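Long-range contacts in sniffer CG10964-PA (Drosophila melanogaster, PDB 1SNY), which binds NADP in a Rossmann fold and, as a member of the short-chain dehydrogenase/reductase family, probably reduces carbonyl compounds with NADPH: residues F52-N57 and L77-R82; I168-S173 and I212-L217. All coordinates share one frame; numbering follows the deposited sequence. Where two conformers were deposited one is given.

Interaction 1 of 2, residues F52-N57 and L77-R82; sequences FTTCRN and LEIDLR. With NAP (NADP nicotinamide-adenine-dinucleotide phosphate), chain B.
Arg56 and Asp80 run side by side in the same direction where two parallel strands give way to loops, their guanidinium and carboxylate planes turned 74° apart. The salt bridge between them is long and weak, Arg56 NH1 to Asp80 OD1 at 3.4 Å; the other nitrogens of Arg56 hold the 2'-phosphate of NADP: NE reaches O2X and NH2 reaches O3X, each at 3.0 Å. A bend at chi3 (-74°) turns the guanidinium so that one face lies over the adenine. Arg82 grips Asp80 side-on, with NH2 to OD1 at 2.8 Å and NE to OD2 at 3.1 Å, while its backbone N closes an Asx turn on OD2. OD1 is thus shared by Arg56 NH1 and Arg82 NH2, two donors only 3.3 Å apart, with Arg56 NH1 over one face of the Arg82 guanidinium, and OD2 also takes a weak bond from adenine N6A. With an alanine in place of Asp80, these two donors would probably be left close together with no anion shared between them, the Asx turn lost and Arg82 freer to turn. Behind this network Leu77 N binds Thr53 O at 2.8 Å, and Leu77 CD1 meets Phe52 CD2 at 3.8 Å. Strands 50-55 and 74-78 belong to one beta-alpha-beta unit with helix 62-70; strand 23-26 flanks 50-55 on its other edge, and helix 87-98 packs on Phe52 and Leu77.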
ATOM      1  N   PHE A  52     -16.105  16.525  16.527  1.00 27.83           N
ATOM      2  CA  PHE A  52     -16.889  16.039  15.389  1.00 27.85           C
ATOM      3  C   PHE A  52     -16.714  14.537  15.241  1.00 30.03           C
ATOM      4  O   PHE A  52     -15.590  14.017  15.249  1.00 26.82           O
ATOM      5  CB  PHE A  52     -16.475  16.730  14.086  1.00 27.03           C
ATOM      6  CG  PHE A  52     -16.640  18.219  14.116  1.00 28.25           C
ATOM      7  CD1 PHE A  52     -15.670  19.023  14.702  1.00 27.21           C
ATOM      8  CD2 PHE A  52     -17.784  18.816  13.589  1.00 27.63           C
ATOM      9  CE1 PHE A  52     -15.834  20.402  14.762  1.00 28.53           C
ATOM     10  CE2 PHE A  52     -17.955  20.196  13.646  1.00 28.18           C
ATOM     11  CZ  PHE A  52     -16.981  20.989  14.232  1.00 28.35           C
ATOM     12  N   THR A  53     -17.837  13.843  15.100  1.00 32.08           N
ATOM     13  CA  THR A  53     -17.836  12.395  14.977  1.00 35.41           C
ATOM     14  C   THR A  53     -18.690  11.961  13.802  1.00 36.90           C
ATOM     15  O   THR A  53     -19.831  12.404  13.661  1.00 39.43           O
ATOM     16  CB  THR A  53     -18.415  11.739  16.238  1.00 36.13           C
ATOM     17  OG1 THR A  53     -19.775  12.157  16.403  1.00 36.65           O
ATOM     18  CG2 THR A  53     -17.628  12.148  17.460  1.00 35.62           C
ATOM     19  N   THR A  54     -18.145  11.091  12.962  1.00 36.44           N
ATOM     20  CA  THR A  54     -18.887  10.597  11.815  1.00 35.93           C
ATOM     21  C   THR A  54     -19.385   9.189  12.107  1.00 37.56           C
ATOM     22  O   THR A  54     -18.855   8.489  12.974  1.00 37.37           O
ATOM     23  CB  THR A  54     -18.017  10.513  10.547  1.00 36.63           C
ATOM     24  OG1 THR A  54     -17.056   9.459  10.703  1.00 34.21           O
ATOM     25  CG2 THR A  54     -17.292  11.822  10.303  1.00 35.23           C
ATOM     26  N   CYS A  55     -20.415   8.789  11.378  1.00 37.97           N
ATOM     27  CA  CYS A  55     -20.992   7.458  11.494  1.00 40.39           C
ATOM     28  C   CYS A  55     -21.932   7.353  10.308  1.00 40.87           C
ATOM     29  O   CYS A  55     -22.450   8.365   9.840  1.00 41.48           O
ATOM     30  CB  CYS A  55     -21.736   7.273  12.826  1.00 39.62           C
ATOM     31  SG  CYS A  55     -23.235   8.253  13.060  1.00 38.80           S
ATOM     32  N   ARG A  56     -22.137   6.141   9.808  1.00 43.30           N
ATOM     33  CA  ARG A  56     -22.987   5.949   8.641  1.00 46.52           C
ATOM     34  C   ARG A  56     -24.486   5.925   8.908  1.00 48.39           C
ATOM     35  O   ARG A  56     -25.279   6.281   8.036  1.00 47.42           O
ATOM     36  CB  ARG A  56     -22.563   4.677   7.903  1.00 47.08           C
ATOM     37  CG  ARG A  56     -21.162   4.778   7.314  1.00 47.12           C
ATOM     38  CD  ARG A  56     -20.869   3.661   6.330  1.00 47.78           C
ATOM     39  NE  ARG A  56     -20.645   2.377   6.986  1.00 46.65           N
ATOM     40  CZ  ARG A  56     -20.326   1.262   6.338  1.00 46.99           C
ATOM     41  NH1 ARG A  56     -20.196   1.277   5.018  1.00 46.21           N
ATOM     42  NH2 ARG A  56     -20.123   0.136   7.008  1.00 47.52           N
ATOM     43  N   ASN A  57     -24.875   5.511  10.108  1.00 50.51           N
ATOM     44  CA  ASN A  57     -26.287   5.454  10.457  1.00 52.63           C
ATOM     45  C   ASN A  57     -26.514   6.083  11.822  1.00 53.60           C
ATOM     46  O   ASN A  57     -26.297   5.448  12.856  1.00 53.27           O
ATOM     47  CB  ASN A  57     -26.771   4.000  10.459  1.00 53.47           C
ATOM     48  CG  ASN A  57     -28.276   3.883  10.640  1.00 54.53           C
ATOM     49  OD1 ASN A  57     -29.051   4.481   9.892  1.00 54.19           O
ATOM     50  ND2 ASN A  57     -28.694   3.105  11.632  1.00 54.34           N
ATOM     51  N   LEU A  77     -21.887  13.922  12.581  1.00 38.42           N
ATOM     52  CA  LEU A  77     -21.991  14.169  11.147  1.00 39.45           C
ATOM     53  C   LEU A  77     -22.227  12.815  10.489  1.00 40.18           C
ATOM     54  O   LEU A  77     -21.474  11.867  10.730  1.00 40.97           O
ATOM     55  CB  LEU A  77     -20.692  14.787  10.620  1.00 38.87           C
ATOM     56  CG  LEU A  77     -20.200  16.056  11.328  1.00 38.04           C
ATOM     57  CD1 LEU A  77     -18.801  16.427  10.838  1.00 37.20           C
ATOM     58  CD2 LEU A  77     -21.169  17.189  11.072  1.00 37.68           C
ATOM     59  N   GLU A  78     -23.268  12.714   9.668  1.00 40.98           N
ATOM     60  CA  GLU A  78     -23.572  11.448   9.009  1.00 41.04           C
ATOM     61  C   GLU A  78     -23.045  11.425   7.583  1.00 40.12           C
ATOM     62  O   GLU A  78     -23.326  12.323   6.785  1.00 40.37           O
ATOM     63  CB  GLU A  78     -25.080  11.186   9.023  1.00 43.42           C
ATOM     64  CG  GLU A  78     -25.459   9.815   8.476  1.00 45.82           C
ATOM     65  CD  GLU A  78     -26.927   9.487   8.674  1.00 48.46           C
ATOM     66  OE1 GLU A  78     -27.320   9.161   9.819  1.00 48.66           O
ATOM     67  OE2 GLU A  78     -27.685   9.564   7.685  1.00 47.94           O
ATOM     68  N   ILE A  79     -22.283  10.383   7.263  1.00 37.75           N
ATOM     69  CA  ILE A  79     -21.690  10.262   5.942  1.00 36.66           C
ATOM     70  C   ILE A  79     -21.035   8.903   5.745  1.00 36.54           C
ATOM     71  O   ILE A  79     -20.587   8.277   6.707  1.00 35.21           O
ATOM     72  CB  ILE A  79     -20.603  11.355   5.743  1.00 38.49           C
ATOM     73  CG1 ILE A  79     -19.831  11.123   4.442  1.00 37.71           C
ATOM     74  CG2 ILE A  79     -19.639  11.340   6.926  1.00 35.66           C
ATOM     75  CD1 ILE A  79     -18.790  12.185   4.156  1.00 39.31           C
ATOM     76  N   ASP A  80     -21.003   8.440   4.500  1.00 36.85           N
ATOM     77  CA  ASP A  80     -20.325   7.187   4.186  1.00 37.43           C
ATOM     78  C   ASP A  80     -19.077   7.672   3.455  1.00 36.96           C
ATOM     79  O   ASP A  80     -19.149   8.159   2.325  1.00 35.79           O
ATOM     80  CB  ASP A  80     -21.169   6.286   3.276  1.00 38.97           C
ATOM     81  CG  ASP A  80     -20.490   4.952   2.992  1.00 40.18           C
ATOM     82  OD1 ASP A  80     -21.170   3.903   3.025  1.00 39.97           O
ATOM     83  OD2 ASP A  80     -19.267   4.956   2.729  1.00 39.65           O
ATOM     84  N   LEU A  81     -17.938   7.557   4.126  1.00 35.50           N
ATOM     85  CA  LEU A  81     -16.668   8.025   3.585  1.00 35.39           C
ATOM     86  C   LEU A  81     -16.345   7.631   2.142  1.00 34.61           C
ATOM     87  O   LEU A  81     -15.466   8.225   1.520  1.00 33.89           O
ATOM     88  CB  LEU A  81     -15.540   7.610   4.536  1.00 33.34           C
ATOM     89  CG  LEU A  81     -15.702   8.252   5.924  1.00 33.58           C
ATOM     90  CD1 LEU A  81     -14.585   7.808   6.852  1.00 33.71           C
ATOM     91  CD2 LEU A  81     -15.693   9.767   5.786  1.00 33.65           C
ATOM     92  N   ARG A  82     -17.057   6.644   1.606  1.00 34.93           N
ATOM     93  CA  ARG A  82     -16.830   6.211   0.229  1.00 35.69           C
ATOM     94  C   ARG A  82     -17.402   7.216  -0.774  1.00 36.47           C
ATOM     95  O   ARG A  82     -17.078   7.179  -1.961  1.00 35.84           O
ATOM     96  CB  ARG A  82     -17.454   4.829  -0.003  1.00 36.52           C
ATOM     97  CG  ARG A  82     -16.750   3.703   0.741  1.00 37.99           C
ATOM     98  CD  ARG A  82     -17.459   2.370   0.561  1.00 40.17           C
ATOM     99  NE  ARG A  82     -18.801   2.387   1.139  1.00 42.34           N
ATOM    100  CZ  ARG A  82     -19.572   1.313   1.282  1.00 43.87           C
ATOM    101  NH1 ARG A  82     -19.136   0.123   0.891  1.00 44.47           N
ATOM    102  NH2 ARG A  82     -20.779   1.427   1.823  1.00 43.09           N
TER
HETATM  103  PA  NAP B 400     -14.532  -1.822  14.030  1.00 34.06           P
HETATM  104  O1A NAP B 400     -14.895  -2.679  12.972  1.00 36.40           O
HETATM  105  O2A NAP B 400     -15.000  -1.948  15.464  1.00 36.32           O
HETATM  106  O5B NAP B 400     -14.866  -0.309  13.634  1.00 35.73           O
HETATM  107  C5B NAP B 400     -14.588   0.154  12.287  1.00 35.49           C
HETATM  108  C4B NAP B 400     -15.287   1.551  12.299  1.00 34.84           C
HETATM  109  O4B NAP B 400     -15.053   2.150  10.941  1.00 33.30           O
HETATM  110  C3B NAP B 400     -16.843   1.515  12.415  1.00 35.05           C
HETATM  111  O3B NAP B 400     -17.228   2.675  13.169  1.00 35.69           O
HETATM  112  C2B NAP B 400     -17.289   1.539  10.968  1.00 34.43           C
HETATM  113  O2B NAP B 400     -18.626   1.953  10.720  1.00 35.80           O
HETATM  114  C1B NAP B 400     -16.267   2.502  10.324  1.00 32.59           C
HETATM  115  N9A NAP B 400     -16.286   2.317   8.882  1.00 30.85           N
HETATM  116  C8A NAP B 400     -15.954   1.246   8.076  1.00 31.11           C
HETATM  117  N7A NAP B 400     -16.125   1.472   6.779  1.00 27.18           N
HETATM  118  C5A NAP B 400     -16.599   2.775   6.744  1.00 28.11           C
HETATM  119  C6A NAP B 400     -16.970   3.574   5.648  1.00 27.78           C
HETATM  120  N6A NAP B 400     -16.945   3.230   4.335  1.00 29.95           N
HETATM  121  N1A NAP B 400     -17.418   4.878   5.933  1.00 29.72           N
HETATM  122  C2A NAP B 400     -17.490   5.350   7.254  1.00 28.49           C
HETATM  123  N3A NAP B 400     -17.134   4.580   8.352  1.00 27.91           N
HETATM  124  C4A NAP B 400     -16.695   3.300   8.045  1.00 28.80           C
HETATM  125  O3  NAP B 400     -12.956  -1.786  14.136  1.00 33.79           O
HETATM  126  PN  NAP B 400     -11.954  -1.071  15.120  1.00 35.82           P
HETATM  127  O1N NAP B 400     -11.173  -2.068  15.870  1.00 34.15           O
HETATM  128  O2N NAP B 400     -12.764  -0.113  15.922  1.00 33.07           O
HETATM  129  O5D NAP B 400     -10.965  -0.350  14.113  1.00 34.68           O
HETATM  130  C5D NAP B 400     -10.617   1.063  14.309  1.00 34.55           C
HETATM  131  C4D NAP B 400      -9.358   1.352  13.510  1.00 33.92           C
HETATM  132  O4D NAP B 400      -8.213   0.752  14.170  1.00 33.91           O
HETATM  133  C3D NAP B 400      -9.329   0.786  12.054  1.00 33.76           C
HETATM  134  O3D NAP B 400      -8.736   1.743  11.144  1.00 33.50           O
HETATM  135  C2D NAP B 400      -8.519  -0.492  12.210  1.00 33.37           C
HETATM  136  O2D NAP B 400      -7.944  -0.947  11.005  1.00 31.55           O
HETATM  137  C1D NAP B 400      -7.501  -0.099  13.213  1.00 33.88           C
HETATM  138  N1N NAP B 400      -6.928  -1.169  14.059  1.00 33.27           N
HETATM  139  C2N NAP B 400      -7.670  -1.994  14.964  1.00 34.79           C
HETATM  140  C3N NAP B 400      -6.957  -2.962  15.690  1.00 35.43           C
HETATM  141  C7N NAP B 400      -7.702  -3.872  16.676  1.00 36.64           C
HETATM  142  O7N NAP B 400      -7.026  -4.688  17.274  1.00 36.09           O
HETATM  143  N7N NAP B 400      -8.991  -3.766  16.855  1.00 34.88           N
HETATM  144  C4N NAP B 400      -5.507  -3.126  15.532  1.00 36.38           C
HETATM  145  C5N NAP B 400      -4.829  -2.279  14.621  1.00 34.79           C
HETATM  146  C6N NAP B 400      -5.525  -1.294  13.874  1.00 35.24           C
HETATM  147  P2B NAP B 400     -19.891   0.909  10.639  1.00 38.77           P
HETATM  148  O1X NAP B 400     -20.267   0.602  12.092  1.00 35.96           O
HETATM  149  O2X NAP B 400     -20.899   1.741   9.920  1.00 35.62           O
HETATM  150  O3X NAP B 400     -19.409  -0.335   9.907  1.00 35.63           O

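Interaction 2 of 2, residues I168-S173 and I212-L217; sequences IINMSS and IMCVSL. With NAP (NADP nicotinamide-adenine-dinucleotide phosphate), chain B.
Ile169 and Val215 stand side by side on one face of two parallel strands, and Ile169 CD1 presses on Val215 CG2 at 3.4 Å, tighter than usual for two methyl groups. With its CG1 beside the backbone N (chi1 -51°), Ile169 also brings CD1 against the CE end of selenomethionine Met213, while its CG2 branch lies 4.2 Å from Leu217 CB. Further along the same face the bent chain of selenomethionine Met171 lies alongside Leu217; its CE is modelled too close to the leucine, so the exact fit there is doubtful.

The other face has smaller bumps. In the conformer given, Cys214 SG rests against Ile168 CB (4.0 Å) and near Asn170 ND2 (3.6 Å). Past the strand end, in the loop, Ser172 CB meets Ser216 CB, and Met171, Ser172 and Ser173 reach the nicotinamide half of NADP. Between the faces, backbone bonds such as Asn170 N to Val215 O (2.9 Å) alternate in direction along the pair.

The chemistry divides accordingly: hydrocarbon and selenium fill the Ile169 side, which relies on fit, whereas the buried polar ends of Asn170, Ser172 and Ser216 find partners in Asn108 and in Asn197 and Thr200 of helix 187-207, bonds that probably fix their rotation.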
ATOM      1  N   ILE A 168      -2.695  15.199  11.720  1.00 19.72           N
ATOM      2  CA  ILE A 168      -3.488  14.156  11.095  1.00 21.34           C
ATOM      3  C   ILE A 168      -2.987  12.862  11.711  1.00 22.10           C
ATOM      4  O   ILE A 168      -1.802  12.538  11.594  1.00 23.70           O
ATOM      5  CB  ILE A 168      -3.254  14.069   9.576  1.00 19.22           C
ATOM      6  CG1 ILE A 168      -3.723  15.356   8.900  1.00 19.67           C
ATOM      7  CG2 ILE A 168      -3.969  12.841   9.015  1.00 18.62           C
ATOM      8  CD1 ILE A 168      -3.259  15.488   7.451  1.00 20.03           C
ATOM      9  N   ILE A 169      -3.869  12.132  12.380  1.00 21.62           N
ATOM     10  CA  ILE A 169      -3.469  10.867  12.975  1.00 20.89           C
ATOM     11  C   ILE A 169      -4.148   9.771  12.175  1.00 20.20           C
ATOM     12  O   ILE A 169      -5.380   9.687  12.137  1.00 19.58           O
ATOM     13  CB  ILE A 169      -3.924  10.726  14.440  1.00 22.18           C
ATOM     14  CG1 ILE A 169      -3.521  11.960  15.256  1.00 21.52           C
ATOM     15  CG2 ILE A 169      -3.293   9.456  15.043  1.00 24.13           C
ATOM     16  CD1 ILE A 169      -2.038  12.118  15.463  1.00 25.95           C
ATOM     17  N   ASN A 170      -3.351   8.942  11.514  1.00 18.27           N
ATOM     18  CA  ASN A 170      -3.911   7.849  10.732  1.00 18.98           C
ATOM     19  C   ASN A 170      -3.855   6.564  11.526  1.00 19.71           C
ATOM     20  O   ASN A 170      -2.774   6.082  11.867  1.00 20.73           O
ATOM     21  CB  ASN A 170      -3.142   7.649   9.427  1.00 17.32           C
ATOM     22  CG  ASN A 170      -3.329   8.803   8.464  1.00 21.41           C
ATOM     23  OD1 ASN A 170      -4.440   9.310   8.299  1.00 18.81           O
ATOM     24  ND2 ASN A 170      -2.246   9.221   7.824  1.00 18.46           N
HETATM   25  N   MSE A 171      -5.016   6.011  11.827  1.00 19.51           N
HETATM   26  CA  MSE A 171      -5.038   4.773  12.577  1.00 21.03           C
HETATM   27  C   MSE A 171      -4.548   3.674  11.656  1.00 22.44           C
HETATM   28  O   MSE A 171      -5.212   3.328  10.683  1.00 19.63           O
HETATM   29  CB  MSE A 171      -6.448   4.458  13.076  1.00 21.87           C
HETATM   30  CG  MSE A 171      -6.460   3.427  14.194  1.00 24.18           C
HETATM   31 SE   MSE A 171      -5.683   4.043  15.870  1.00 27.17          SE
HETATM   32  CE  MSE A 171      -4.361   5.325  15.295  1.00 34.77           C
ATOM     33  N   SER A 172      -3.363   3.146  11.949  1.00 20.23           N
ATOM     34  CA  SER A 172      -2.781   2.090  11.127  1.00 20.53           C
ATOM     35  C   SER A 172      -2.828   0.768  11.884  1.00 19.06           C
ATOM     36  O   SER A 172      -3.691   0.574  12.721  1.00 22.27           O
ATOM     37  CB  SER A 172      -1.336   2.457  10.759  1.00 20.06           C
ATOM     38  OG  SER A 172      -0.805   1.564   9.791  1.00 21.27           O
ATOM     39  N   SER A 173      -1.900  -0.139  11.596  1.00 19.63           N
ATOM     40  CA  SER A 173      -1.859  -1.439  12.267  1.00 22.07           C
ATOM     41  C   SER A 173      -0.464  -2.046  12.201  1.00 22.65           C
ATOM     42  O   SER A 173       0.257  -1.817  11.237  1.00 19.33           O
ATOM     43  CB  SER A 173      -2.841  -2.412  11.618  1.00 24.88           C
ATOM     44  OG  SER A 173      -2.564  -3.742  12.035  1.00 26.58           O
ATOM     45  N   ILE A 212       2.098  20.917  10.078  1.00 21.26           N
ATOM     46  CA  ILE A 212       0.986  20.039  10.411  1.00 22.99           C
ATOM     47  C   ILE A 212       1.582  18.652  10.605  1.00 21.92           C
ATOM     48  O   ILE A 212       2.193  18.100   9.695  1.00 25.20           O
ATOM     49  CB  ILE A 212      -0.070  19.983   9.274  1.00 21.57           C
ATOM     50  CG1 ILE A 212      -0.686  21.367   9.072  1.00 20.28           C
ATOM     51  CG2 ILE A 212      -1.153  18.952   9.620  1.00 20.99           C
ATOM     52  CD1 ILE A 212      -1.636  21.455   7.865  1.00 19.17           C
HETATM   53  N   MSE A 213       1.406  18.102  11.796  1.00 23.52           N
HETATM   54  CA  MSE A 213       1.949  16.792  12.136  1.00 26.41           C
HETATM   55  C   MSE A 213       1.124  15.634  11.572  1.00 27.15           C
HETATM   56  O   MSE A 213      -0.105  15.683  11.570  1.00 27.90           O
HETATM   57  CB  MSE A 213       2.035  16.674  13.666  1.00 28.52           C
HETATM   58  CG  MSE A 213       2.692  15.405  14.187  1.00 31.45           C
HETATM   59 SE   MSE A 213       2.809  15.400  16.123  1.00 37.34          SE
HETATM   60  CE  MSE A 213       1.095  14.609  16.520  1.00 35.36           C
ATOM     61  N   CYS A 214       1.801  14.607  11.066  1.00 23.57           N
ATOM     62  CA  CYS A 214       1.103  13.431  10.562  1.00 24.90           C
ATOM     63  C   CYS A 214       1.813  12.191  11.058  1.00 24.20           C
ATOM     64  O   CYS A 214       3.032  12.050  10.902  1.00 23.53           O
ATOM     65  CB  CYS A 214       1.036  13.401   9.033  0.50 22.20           C
ATOM     66  SG  CYS A 214      -0.013  12.027   8.436  0.50 32.25           S
ATOM     67  N   VAL A 215       1.057  11.297  11.677  1.00 23.04           N
ATOM     68  CA  VAL A 215       1.639  10.079  12.197  1.00 24.16           C
ATOM     69  C   VAL A 215       0.685   8.921  12.029  1.00 23.94           C
ATOM     70  O   VAL A 215      -0.536   9.105  12.025  1.00 24.59           O
ATOM     71  CB  VAL A 215       1.951  10.194  13.718  1.00 26.39           C
ATOM     72  CG1 VAL A 215       2.815  11.424  14.000  1.00 26.00           C
ATOM     73  CG2 VAL A 215       0.651  10.262  14.502  1.00 25.89           C
ATOM     74  N   SER A 216       1.248   7.729  11.869  1.00 22.30           N
ATOM     75  CA  SER A 216       0.448   6.521  11.787  1.00 22.54           C
ATOM     76  C   SER A 216       0.525   5.949  13.191  1.00 25.24           C
ATOM     77  O   SER A 216       1.589   5.973  13.820  1.00 23.19           O
ATOM     78  CB  SER A 216       1.047   5.514  10.808  1.00 23.35           C
ATOM     79  OG  SER A 216       0.783   5.888   9.471  1.00 21.71           O
ATOM     80  N   LEU A 217      -0.585   5.432  13.689  1.00 22.85           N
ATOM     81  CA  LEU A 217      -0.575   4.886  15.030  1.00 25.21           C
ATOM     82  C   LEU A 217      -1.284   3.544  15.113  1.00 24.86           C
ATOM     83  O   LEU A 217      -2.388   3.366  14.603  1.00 25.87           O
ATOM     84  CB  LEU A 217      -1.207   5.901  16.004  1.00 25.83           C
ATOM     85  CG  LEU A 217      -1.210   5.575  17.504  1.00 26.10           C
ATOM     86  CD1 LEU A 217      -1.114   6.867  18.304  1.00 27.41           C
ATOM     87  CD2 LEU A 217      -2.462   4.800  17.880  1.00 25.03           C
TER
HETATM   88  PA  NAP B 400     -14.532  -1.822  14.030  1.00 34.06           P
HETATM   89  O1A NAP B 400     -14.895  -2.679  12.972  1.00 36.40           O
HETATM   90  O2A NAP B 400     -15.000  -1.948  15.464  1.00 36.32           O
HETATM   91  O5B NAP B 400     -14.866  -0.309  13.634  1.00 35.73           O
HETATM   92  C5B NAP B 400     -14.588   0.154  12.287  1.00 35.49           C
HETATM   93  C4B NAP B 400     -15.287   1.551  12.299  1.00 34.84           C
HETATM   94  O4B NAP B 400     -15.053   2.150  10.941  1.00 33.30           O
HETATM   95  C3B NAP B 400     -16.843   1.515  12.415  1.00 35.05           C
HETATM   96  O3B NAP B 400     -17.228   2.675  13.169  1.00 35.69           O
HETATM   97  C2B NAP B 400     -17.289   1.539  10.968  1.00 34.43           C
HETATM   98  O2B NAP B 400     -18.626   1.953  10.720  1.00 35.80           O
HETATM   99  C1B NAP B 400     -16.267   2.502  10.324  1.00 32.59           C
HETATM  100  N9A NAP B 400     -16.286   2.317   8.882  1.00 30.85           N
HETATM  101  C8A NAP B 400     -15.954   1.246   8.076  1.00 31.11           C
HETATM  102  N7A NAP B 400     -16.125   1.472   6.779  1.00 27.18           N
HETATM  103  C5A NAP B 400     -16.599   2.775   6.744  1.00 28.11           C
HETATM  104  C6A NAP B 400     -16.970   3.574   5.648  1.00 27.78           C
HETATM  105  N6A NAP B 400     -16.945   3.230   4.335  1.00 29.95           N
HETATM  106  N1A NAP B 400     -17.418   4.878   5.933  1.00 29.72           N
HETATM  107  C2A NAP B 400     -17.490   5.350   7.254  1.00 28.49           C
HETATM  108  N3A NAP B 400     -17.134   4.580   8.352  1.00 27.91           N
HETATM  109  C4A NAP B 400     -16.695   3.300   8.045  1.00 28.80           C
HETATM  110  O3  NAP B 400     -12.956  -1.786  14.136  1.00 33.79           O
HETATM  111  PN  NAP B 400     -11.954  -1.071  15.120  1.00 35.82           P
HETATM  112  O1N NAP B 400     -11.173  -2.068  15.870  1.00 34.15           O
HETATM  113  O2N NAP B 400     -12.764  -0.113  15.922  1.00 33.07           O
HETATM  114  O5D NAP B 400     -10.965  -0.350  14.113  1.00 34.68           O
HETATM  115  C5D NAP B 400     -10.617   1.063  14.309  1.00 34.55           C
HETATM  116  C4D NAP B 400      -9.358   1.352  13.510  1.00 33.92           C
HETATM  117  O4D NAP B 400      -8.213   0.752  14.170  1.00 33.91           O
HETATM  118  C3D NAP B 400      -9.329   0.786  12.054  1.00 33.76           C
HETATM  119  O3D NAP B 400      -8.736   1.743  11.144  1.00 33.50           O
HETATM  120  C2D NAP B 400      -8.519  -0.492  12.210  1.00 33.37           C
HETATM  121  O2D NAP B 400      -7.944  -0.947  11.005  1.00 31.55           O
HETATM  122  C1D NAP B 400      -7.501  -0.099  13.213  1.00 33.88           C
HETATM  123  N1N NAP B 400      -6.928  -1.169  14.059  1.00 33.27           N
HETATM  124  C2N NAP B 400      -7.670  -1.994  14.964  1.00 34.79           C
HETATM  125  C3N NAP B 400      -6.957  -2.962  15.690  1.00 35.43           C
HETATM  126  C7N NAP B 400      -7.702  -3.872  16.676  1.00 36.64           C
HETATM  127  O7N NAP B 400      -7.026  -4.688  17.274  1.00 36.09           O
HETATM  128  N7N NAP B 400      -8.991  -3.766  16.855  1.00 34.88           N
HETATM  129  C4N NAP B 400      -5.507  -3.126  15.532  1.00 36.38           C
HETATM  130  C5N NAP B 400      -4.829  -2.279  14.621  1.00 34.79           C
HETATM  131  C6N NAP B 400      -5.525  -1.294  13.874  1.00 35.24           C
HETATM  132  P2B NAP B 400     -19.891   0.909  10.639  1.00 38.77           P
HETATM  133  O1X NAP B 400     -20.267   0.602  12.092  1.00 35.96           O
HETATM  134  O2X NAP B 400     -20.899   1.741   9.920  1.00 35.62           O
HETATM  135  O3X NAP B 400     -19.409  -0.335   9.907  1.00 35.63           O

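In the fold
Both contacts join neighbouring parallel strands of the same Rossmann sheet, on either side of its middle, with centres about 19 Å apart and nearest atoms about 10 Å apart. Interaction 1 pairs 50-55 with 74-78, an edge strand of the sheet within this chain, and is only partly buried; interaction 2, between 167-171 and 213-217, is buried throughout. The chemistry follows: both have the backbone bonds of parallel strands and apolar contacts, but interaction 1 adds charged side chains beyond the strand ends, whereas interaction 2 adds neutral polar groups satisfied within the core. NADP bridges the two, its adenine and 2'-phosphate lying at the first and its nicotinamide riboside at the second.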